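Long-range contact in 6-phospho-alpha-glucosidase (Merdibacter massiliensis, PDB 6VC6), which probably hydrolyses 6-phospho-alpha-glucosides to release glucose 6-phosphate, using NAD and a manganese ion as family 4 glycoside hydrolases do: residues Arg44-Gly49 and Phe65-Asp70. Sequence-based numbering, arbitrary orientation.
Sequences RQQPIG and FSYTTD. With NAD (nicotinamide-adenine-dinucleotide), chain G.
G49 and Y67 bring the two backbones closest, their CA atoms 5.9 Å apart, where helix 42-59 lies over strand 64-68. The axes of the short segments run nearly antiparallel, at 171°, and approach to 8.9 Å. Such closeness is possible because G49 has no side chain: the Y67 ring leans obliquely over its backbone, with CD1 3.5 Å from G49 CA. With CG of Y67 between its backbone N and carbonyl carbon (chi1 64°), the ring reaches across the helix, and OH comes to 3.7 Å from CG of Q46 while hydrogen-bonding E50 one residue beyond G49. F65, two residues earlier on the same side of the strand, instead turns its CG anti to the backbone N. Its ring edge then meets the G49 carbonyl oxygen in plane, CE1 lying 3.2 Å from O, and F56 of the same helix packs edge-to-face with this ring. Q45 extends past Y67 in the opposite direction, its amide plane 67° from the ring, and ends beside the T68 backbone. Beyond it the strand closes in an ST turn, D70 N donating to T68 OG1. From the N-terminal part of the helix, extended R44 leads to the cofactor: NH2 donates to NAD O1A at 2.9 Å and NE makes a weak bond to O3B, while NH1 forms a salt bridge with E292. Helix 42-59 thus links strand 32-38 to strand 64-68 at one edge of the sheet as the crossover of a beta-alpha-beta unit, in the Rossmann-type NAD-binding fold of family 4 glycoside hydrolases.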
ATOM      1  N   ARG A  44      10.528  19.578   3.399  1.00 43.93           N
ATOM      2  CA  ARG A  44      10.825  18.224   2.942  1.00 46.23           C
ATOM      3  C   ARG A  44      10.570  18.067   1.448  1.00 43.88           C
ATOM      4  O   ARG A  44      11.267  17.297   0.777  1.00 46.94           O
ATOM      5  CB  ARG A  44       9.997  17.211   3.734  1.00 45.53           C
ATOM      6  CG  ARG A  44      10.287  15.759   3.392  1.00 41.66           C
ATOM      7  CD  ARG A  44       9.423  14.815   4.210  1.00 42.48           C
ATOM      8  NE  ARG A  44       9.654  13.417   3.854  1.00 41.25           N
ATOM      9  CZ  ARG A  44      10.621  12.666   4.371  1.00 41.90           C
ATOM     10  NH1 ARG A  44      11.453  13.177   5.268  1.00 41.26           N
ATOM     11  NH2 ARG A  44      10.758  11.403   3.988  1.00 41.75           N
ATOM     12  N   GLN A  45       9.589  18.793   0.912  1.00 42.11           N
ATOM     13  CA  GLN A  45       9.241  18.690  -0.499  1.00 47.76           C
ATOM     14  C   GLN A  45      10.154  19.518  -1.396  1.00 49.11           C
ATOM     15  O   GLN A  45      10.276  19.208  -2.587  1.00 47.00           O
ATOM     16  CB  GLN A  45       7.786  19.121  -0.703  1.00 48.39           C
ATOM     17  CG  GLN A  45       7.230  18.854  -2.092  1.00 43.53           C
ATOM     18  CD  GLN A  45       5.796  19.322  -2.245  1.00 45.89           C
ATOM     19  OE1 GLN A  45       4.925  18.561  -2.664  1.00 43.14           O
ATOM     20  NE2 GLN A  45       5.545  20.581  -1.905  1.00 46.37           N
ATOM     21  N   GLN A  46      10.809  20.545  -0.851  1.00 45.04           N
ATOM     22  CA  GLN A  46      11.563  21.478  -1.688  1.00 47.02           C
ATOM     23  C   GLN A  46      12.712  20.824  -2.447  1.00 47.02           C
ATOM     24  O   GLN A  46      12.813  21.045  -3.667  1.00 45.54           O
ATOM     25  CB  GLN A  46      12.054  22.650  -0.832  1.00 50.45           C
ATOM     26  CG  GLN A  46      12.811  23.707  -1.616  1.00 54.37           C
ATOM     27  CD  GLN A  46      13.504  24.711  -0.719  1.00 68.83           C
ATOM     28  OE1 GLN A  46      14.732  24.752  -0.646  1.00 77.10           O
ATOM     29  NE2 GLN A  46      12.718  25.531  -0.030  1.00 66.80           N
ATOM     30  N   PRO A  47      13.606  20.041  -1.827  1.00 43.66           N
ATOM     31  CA  PRO A  47      14.690  19.437  -2.620  1.00 45.39           C
ATOM     32  C   PRO A  47      14.195  18.446  -3.657  1.00 50.49           C
ATOM     33  O   PRO A  47      14.863  18.242  -4.678  1.00 49.20           O
ATOM     34  CB  PRO A  47      15.567  18.757  -1.559  1.00 48.98           C
ATOM     35  CG  PRO A  47      14.655  18.515  -0.416  1.00 47.96           C
ATOM     36  CD  PRO A  47      13.722  19.685  -0.400  1.00 44.23           C
ATOM     37  N   ILE A  48      13.039  17.821  -3.428  1.00 48.64           N
ATOM     38  CA  ILE A  48      12.473  16.927  -4.433  1.00 50.43           C
ATOM     39  C   ILE A  48      11.915  17.729  -5.601  1.00 47.39           C
ATOM     40  O   ILE A  48      12.069  17.345  -6.767  1.00 45.21           O
ATOM     41  CB  ILE A  48      11.405  16.022  -3.793  1.00 50.84           C
ATOM     42  CG1 ILE A  48      12.067  15.001  -2.866  1.00 51.14           C
ATOM     43  CG2 ILE A  48      10.583  15.319  -4.861  1.00 46.52           C
ATOM     44  CD1 ILE A  48      11.132  14.412  -1.838  1.00 51.57           C
ATOM     45  N   GLY A  49      11.275  18.863  -5.311  1.00 46.99           N
ATOM     46  CA  GLY A  49      10.732  19.688  -6.379  1.00 50.91           C
ATOM     47  C   GLY A  49      11.808  20.359  -7.210  1.00 50.69           C
ATOM     48  O   GLY A  49      11.674  20.482  -8.431  1.00 52.31           O
ATOM     49  N   PHE A  65       5.479  21.936 -14.626  1.00 51.82           N
ATOM     50  CA  PHE A  65       5.735  21.285 -13.349  1.00 49.50           C
ATOM     51  C   PHE A  65       5.778  22.321 -12.235  1.00 52.64           C
ATOM     52  O   PHE A  65       6.296  23.427 -12.420  1.00 49.29           O
ATOM     53  CB  PHE A  65       7.054  20.506 -13.400  1.00 48.61           C
ATOM     54  CG  PHE A  65       7.529  20.017 -12.066  1.00 48.50           C
ATOM     55  CD1 PHE A  65       8.643  20.579 -11.471  1.00 52.50           C
ATOM     56  CD2 PHE A  65       6.872  18.988 -11.412  1.00 52.22           C
ATOM     57  CE1 PHE A  65       9.093  20.132 -10.246  1.00 52.49           C
ATOM     58  CE2 PHE A  65       7.317  18.534 -10.186  1.00 44.40           C
ATOM     59  CZ  PHE A  65       8.429  19.108  -9.602  1.00 49.60           C
ATOM     60  N   SER A  66       5.232  21.957 -11.078  1.00 45.15           N
ATOM     61  CA  SER A  66       5.243  22.839  -9.918  1.00 46.82           C
ATOM     62  C   SER A  66       5.071  22.000  -8.662  1.00 50.21           C
ATOM     63  O   SER A  66       4.556  20.880  -8.705  1.00 47.54           O
ATOM     64  CB  SER A  66       4.144  23.905 -10.008  1.00 46.46           C
ATOM     65  OG  SER A  66       2.877  23.316 -10.246  1.00 60.42           O
ATOM     66  N   TYR A  67       5.523  22.556  -7.540  1.00 41.66           N
ATOM     67  CA  TYR A  67       5.302  21.965  -6.229  1.00 48.09           C
ATOM     68  C   TYR A  67       4.797  23.046  -5.287  1.00 44.46           C
ATOM     69  O   TYR A  67       5.244  24.194  -5.349  1.00 44.75           O
ATOM     70  CB  TYR A  67       6.578  21.308  -5.674  1.00 44.44           C
ATOM     71  CG  TYR A  67       7.731  22.251  -5.403  1.00 47.65           C
ATOM     72  CD1 TYR A  67       8.668  22.533  -6.389  1.00 49.61           C
ATOM     73  CD2 TYR A  67       7.899  22.836  -4.153  1.00 46.44           C
ATOM     74  CE1 TYR A  67       9.730  23.385  -6.143  1.00 51.86           C
ATOM     75  CE2 TYR A  67       8.957  23.689  -3.899  1.00 45.75           C
ATOM     76  CZ  TYR A  67       9.869  23.959  -4.897  1.00 51.01           C
ATOM     77  OH  TYR A  67      10.924  24.808  -4.647  1.00 58.15           O
ATOM     78  N   THR A  68       3.857  22.675  -4.419  1.00 45.47           N
ATOM     79  CA  THR A  68       3.176  23.656  -3.590  1.00 41.63           C
ATOM     80  C   THR A  68       2.676  23.004  -2.312  1.00 45.95           C
ATOM     81  O   THR A  68       2.597  21.777  -2.201  1.00 45.55           O
ATOM     82  CB  THR A  68       1.998  24.297  -4.336  1.00 47.50           C
ATOM     83  OG1 THR A  68       1.342  25.239  -3.478  1.00 46.38           O
ATOM     84  CG2 THR A  68       1.000  23.231  -4.761  1.00 48.68           C
ATOM     85  N   THR A  69       2.342  23.854  -1.339  1.00 45.92           N
ATOM     86  CA  THR A  69       1.644  23.443  -0.127  1.00 45.79           C
ATOM     87  C   THR A  69       0.262  24.081  -0.041  1.00 46.65           C
ATOM     88  O   THR A  69      -0.321  24.159   1.044  1.00 47.79           O
ATOM     89  CB  THR A  69       2.466  23.785   1.117  1.00 46.99           C
ATOM     90  OG1 THR A  69       2.326  25.179   1.418  1.00 45.78           O
ATOM     91  CG2 THR A  69       3.936  23.464   0.892  1.00 45.75           C
ATOM     92  N   ASP A  70      -0.268  24.545  -1.174  1.00 44.04           N
ATOM     93  CA  ASP A  70      -1.574  25.183  -1.243  1.00 48.19           C
ATOM     94  C   ASP A  70      -2.562  24.233  -1.900  1.00 53.04           C
ATOM     95  O   ASP A  70      -2.345  23.826  -3.052  1.00 47.88           O
ATOM     96  CB  ASP A  70      -1.485  26.492  -2.029  1.00 51.71           C
ATOM     97  CG  ASP A  70      -2.829  27.179  -2.184  1.00 58.01           C
ATOM     98  OD1 ASP A  70      -3.723  26.955  -1.341  1.00 59.40           O
ATOM     99  OD2 ASP A  70      -2.990  27.950  -3.154  1.00 65.50           O
TER
HETATM  100  PA  NAD G 503       7.611   9.436   3.628  1.00 40.71           P
HETATM  101  O1A NAD G 503       8.969   9.419   2.968  1.00 40.30           O
HETATM  102  O2A NAD G 503       7.472   9.907   5.055  1.00 43.12           O
HETATM  103  O5B NAD G 503       6.613  10.308   2.717  1.00 43.04           O
HETATM  104  C5B NAD G 503       5.374  10.772   3.242  1.00 41.79           C
HETATM  105  C4B NAD G 503       5.104  12.179   2.735  1.00 40.45           C
HETATM  106  O4B NAD G 503       3.717  12.490   2.879  1.00 41.15           O
HETATM  107  C3B NAD G 503       5.887  13.198   3.548  1.00 40.41           C
HETATM  108  O3B NAD G 503       6.615  14.054   2.666  1.00 40.36           O
HETATM  109  C2B NAD G 503       4.841  14.005   4.286  1.00 39.24           C
HETATM  110  O2B NAD G 503       5.204  15.387   4.327  1.00 43.08           O
HETATM  111  C1B NAD G 503       3.587  13.790   3.457  1.00 38.24           C
HETATM  112  N9A NAD G 503       2.356  13.898   4.278  1.00 37.31           N
HETATM  113  C8A NAD G 503       2.156  13.392   5.510  1.00 43.58           C
HETATM  114  N7A NAD G 503       0.910  13.694   5.962  1.00 42.42           N
HETATM  115  C5A NAD G 503       0.295  14.412   5.004  1.00 39.88           C
HETATM  116  C6A NAD G 503      -1.030  15.052   4.824  1.00 40.55           C
HETATM  117  N6A NAD G 503      -1.980  14.982   5.788  1.00 40.85           N
HETATM  118  N1A NAD G 503      -1.260  15.708   3.665  1.00 42.71           N
HETATM  119  C2A NAD G 503      -0.329  15.787   2.696  1.00 42.51           C
HETATM  120  N3A NAD G 503       0.891  15.232   2.792  1.00 43.05           N
HETATM  121  C4A NAD G 503       1.256  14.548   3.901  1.00 38.87           C
HETATM  122  O3  NAD G 503       6.948   7.974   3.514  1.00 40.65           O
HETATM  123  PN  NAD G 503       7.381   6.909   2.390  1.00 40.40           P
HETATM  124  O1N NAD G 503       8.253   5.860   3.039  1.00 36.68           O
HETATM  125  O2N NAD G 503       7.850   7.638   1.152  1.00 35.23           O
HETATM  126  O5D NAD G 503       5.951   6.249   2.077  1.00 37.98           O
HETATM  127  C5D NAD G 503       5.018   6.924   1.236  1.00 37.33           C
HETATM  128  C4D NAD G 503       3.663   6.249   1.386  1.00 40.68           C
HETATM  129  O4D NAD G 503       3.490   5.266   0.362  1.00 39.64           O
HETATM  130  C3D NAD G 503       3.572   5.525   2.721  1.00 39.39           C
HETATM  131  O3D NAD G 503       2.323   5.842   3.338  1.00 39.87           O
HETATM  132  C2D NAD G 503       3.574   4.057   2.361  1.00 36.49           C
HETATM  133  O2D NAD G 503       2.770   3.301   3.267  1.00 38.34           O
HETATM  134  C1D NAD G 503       2.974   4.081   0.968  1.00 39.43           C
HETATM  135  N1N NAD G 503       3.287   2.879   0.201  1.00 38.32           N
HETATM  136  C2N NAD G 503       2.268   2.074  -0.100  1.00 39.57           C
HETATM  137  C3N NAD G 503       2.463   0.912  -0.825  1.00 42.64           C
HETATM  138  C7N NAD G 503       1.281   0.042  -1.132  1.00 41.80           C
HETATM  139  O7N NAD G 503       1.461  -1.088  -1.554  1.00 39.00           O
HETATM  140  N7N NAD G 503       0.060   0.532  -0.921  1.00 37.90           N
HETATM  141  C4N NAD G 503       3.744   0.589  -1.256  1.00 42.72           C
HETATM  142  C5N NAD G 503       4.793   1.441  -0.926  1.00 41.64           C
HETATM  143  C6N NAD G 503       4.536   2.598  -0.195  1.00 38.14           C